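Coatomer subunit delta (Saccharomyces cerevisiae, PDB 5FJZ) is a subunit of the coatomer (COPI) vesicle coat, probably serving retrograde Golgi-to-ER transport of dilysine-tagged proteins, and its mu-homology domain binds tryptophan-based motifs of Dsl1. Local coordinates at residues Ile19-Asn24 with Ala233-Gly238. Residues are numbered along the deposited sequence; the frame is centred on the assembly and turned at random.
Sequences IKEVIN and AKSFTG
Glu21 reaches from a strand of the mu-homology domain into a type I beta turn, Ser235 to Gly238, and its carboxylate takes hydrogen bonds from both backbone and side chains of that turn. The strand, 15-27, lies inside the large mixed sheet, between strands 33-46 and 257-269; the turn belongs to the loop joining strands 220-229 and 241-246. CG of Glu21 stands anti to the carbonyl carbon (chi1 -64°) and the chain beyond it is extended, which carries the two oxygens across to the turn. OE1 accepts the backbone N-H of Thr237 through its syn lone pair, at 3.1 Å from Thr237 N and with a bent N-H...O angle of 144°. OE2 takes the hydroxyls: Thr237 OG1 donates to it at 2.5 Å, so short a separation that its exact geometry is doubtful, while the bond from Ser235 OG to OE2 is weak at 3.1 Å. Trp109 NE1 adds a further bond to OE2, and Ser235 OG in turn receives the N-H of Met239 just past the turn. The buried carboxylate is thus met by several donors, consistent with a stabilised negative charge. The turn itself is closed by Gly238 N bonding to Ser235 O at 2.9 Å.

On the buried side the apolar contact is made by CG2 of Ile19, anti to its own backbone N, which lies 3.6 Å from Ser235 CB. Towards the partly exposed side the fit is slighter: Phe236 meets the strand segment through CB, and its side chain also touches Leu38 and Leu148. Even at this looser margin one approach is close, with Phe236 CB 3.3 Å from Glu21 OE1.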
loop_
_atom_site.group_PDB
_atom_site.type_symbol
_atom_site.label_atom_id
_atom_site.label_comp_id
_atom_site.label_asym_id
_atom_site.label_seq_id
_atom_site.Cartn_x
_atom_site.Cartn_y
_atom_site.Cartn_z
ATOM N N ILE A 19 -1.731 -10.586 23.121
ATOM C CA ILE A 19 -0.342 -10.419 22.843
ATOM C C ILE A 19 -0.076 -11.088 21.499
ATOM O O ILE A 19 -0.206 -12.356 21.374
ATOM C CB ILE A 19 0.497 -11.082 23.953
ATOM C CG1 ILE A 19 0.188 -10.439 25.316
ATOM C CG2 ILE A 19 1.986 -10.978 23.671
ATOM C CD1 ILE A 19 0.777 -11.186 26.514
ATOM N N LYS A 20 0.199 -10.269 20.488
ATOM C CA LYS A 20 0.222 -10.782 19.097
ATOM C C LYS A 20 1.585 -10.651 18.526
ATOM O O LYS A 20 2.160 -9.550 18.563
ATOM C CB LYS A 20 -0.784 -9.983 18.270
ATOM C CG LYS A 20 -2.240 -10.232 18.615
ATOM C CD LYS A 20 -3.175 -9.302 17.796
ATOM C CE LYS A 20 -4.548 -9.914 17.672
ATOM N NZ LYS A 20 -5.584 -8.895 17.298
ATOM N N GLU A 21 2.186 -11.746 18.080
ATOM C CA GLU A 21 3.508 -11.731 17.428
ATOM C C GLU A 21 3.464 -12.238 16.016
ATOM O O GLU A 21 2.659 -13.165 15.658
ATOM C CB GLU A 21 4.584 -12.455 18.256
ATOM C CG GLU A 21 4.771 -11.704 19.557
ATOM C CD GLU A 21 5.742 -12.304 20.532
ATOM O OE1 GLU A 21 5.938 -13.551 20.475
ATOM O OE2 GLU A 21 6.340 -11.526 21.316
ATOM N N VAL A 22 4.189 -11.553 15.151
ATOM C CA VAL A 22 4.295 -11.891 13.723
ATOM C C VAL A 22 5.746 -12.088 13.332
ATOM O O VAL A 22 6.593 -11.326 13.713
ATOM C CB VAL A 22 3.740 -10.741 12.861
ATOM C CG1 VAL A 22 3.913 -11.006 11.381
ATOM C CG2 VAL A 22 2.300 -10.491 13.188
ATOM N N ILE A 23 6.019 -13.194 12.635
ATOM C CA ILE A 23 7.381 -13.599 12.333
ATOM C C ILE A 23 7.576 -13.603 10.834
ATOM O O ILE A 23 6.828 -14.284 10.127
ATOM C CB ILE A 23 7.777 -14.944 12.998
ATOM C CG1 ILE A 23 9.237 -15.370 12.679
ATOM C CG2 ILE A 23 6.792 -16.063 12.648
ATOM C CD1 ILE A 23 10.253 -14.486 13.337
ATOM N N ASN A 24 8.623 -12.927 10.391
ATOM C CA ASN A 24 9.176 -13.020 9.068
ATOM C C ASN A 24 10.509 -13.802 9.147
ATOM O O ASN A 24 11.333 -13.612 10.110
ATOM C CB ASN A 24 9.535 -11.654 8.463
ATOM C CG ASN A 24 8.337 -10.714 8.281
ATOM O OD1 ASN A 24 8.421 -9.545 8.617
ATOM N ND2 ASN A 24 7.257 -11.199 7.846
ATOM N N ALA A 233 -0.884 -17.368 29.852
ATOM C CA ALA A 233 -0.226 -17.598 28.559
ATOM C C ALA A 233 0.939 -16.669 28.404
ATOM O O ALA A 233 0.854 -15.487 28.755
ATOM C CB ALA A 233 -1.209 -17.417 27.380
ATOM N N LYS A 234 1.995 -17.208 27.808
ATOM C CA LYS A 234 3.166 -16.438 27.421
ATOM C C LYS A 234 3.225 -16.476 25.892
ATOM O O LYS A 234 3.119 -17.576 25.319
ATOM C CB LYS A 234 4.395 -17.115 27.939
ATOM C CG LYS A 234 4.887 -16.646 29.262
ATOM C CD LYS A 234 6.346 -17.060 29.347
ATOM C CE LYS A 234 6.885 -16.988 30.752
ATOM N NZ LYS A 234 8.010 -17.945 30.889
ATOM N N SER A 235 3.612 -15.380 25.255
ATOM C CA SER A 235 3.919 -15.319 23.827
ATOM C C SER A 235 5.168 -16.090 23.464
ATOM O O SER A 235 5.984 -16.467 24.354
ATOM C CB SER A 235 4.126 -13.827 23.352
ATOM O OG SER A 235 5.448 -13.343 23.680
ATOM N N PHE A 236 5.396 -16.213 22.165
ATOM C CA PHE A 236 6.658 -16.737 21.619
ATOM C C PHE A 236 7.918 -16.140 22.268
ATOM O O PHE A 236 8.871 -16.850 22.554
ATOM C CB PHE A 236 6.719 -16.678 20.053
ATOM C CG PHE A 236 7.976 -17.306 19.425
ATOM C CD1 PHE A 236 8.235 -18.702 19.504
ATOM C CD2 PHE A 236 8.865 -16.531 18.675
ATOM C CE1 PHE A 236 9.356 -19.266 18.886
ATOM C CE2 PHE A 236 9.995 -17.103 18.048
ATOM C CZ PHE A 236 10.248 -18.457 18.164
ATOM N N THR A 237 7.985 -14.841 22.400
ATOM C CA THR A 237 9.248 -14.239 22.916
ATOM C C THR A 237 9.201 -14.197 24.448
ATOM O O THR A 237 10.110 -13.665 25.062
ATOM C CB THR A 237 9.451 -12.838 22.400
ATOM O OG1 THR A 237 8.295 -12.075 22.772
ATOM C CG2 THR A 237 9.652 -12.858 20.893
ATOM N N GLY A 238 8.136 -14.703 25.058
ATOM C CA GLY A 238 7.993 -14.618 26.539
ATOM C C GLY A 238 7.161 -13.497 27.119
ATOM O O GLY A 238 7.123 -13.336 28.318
#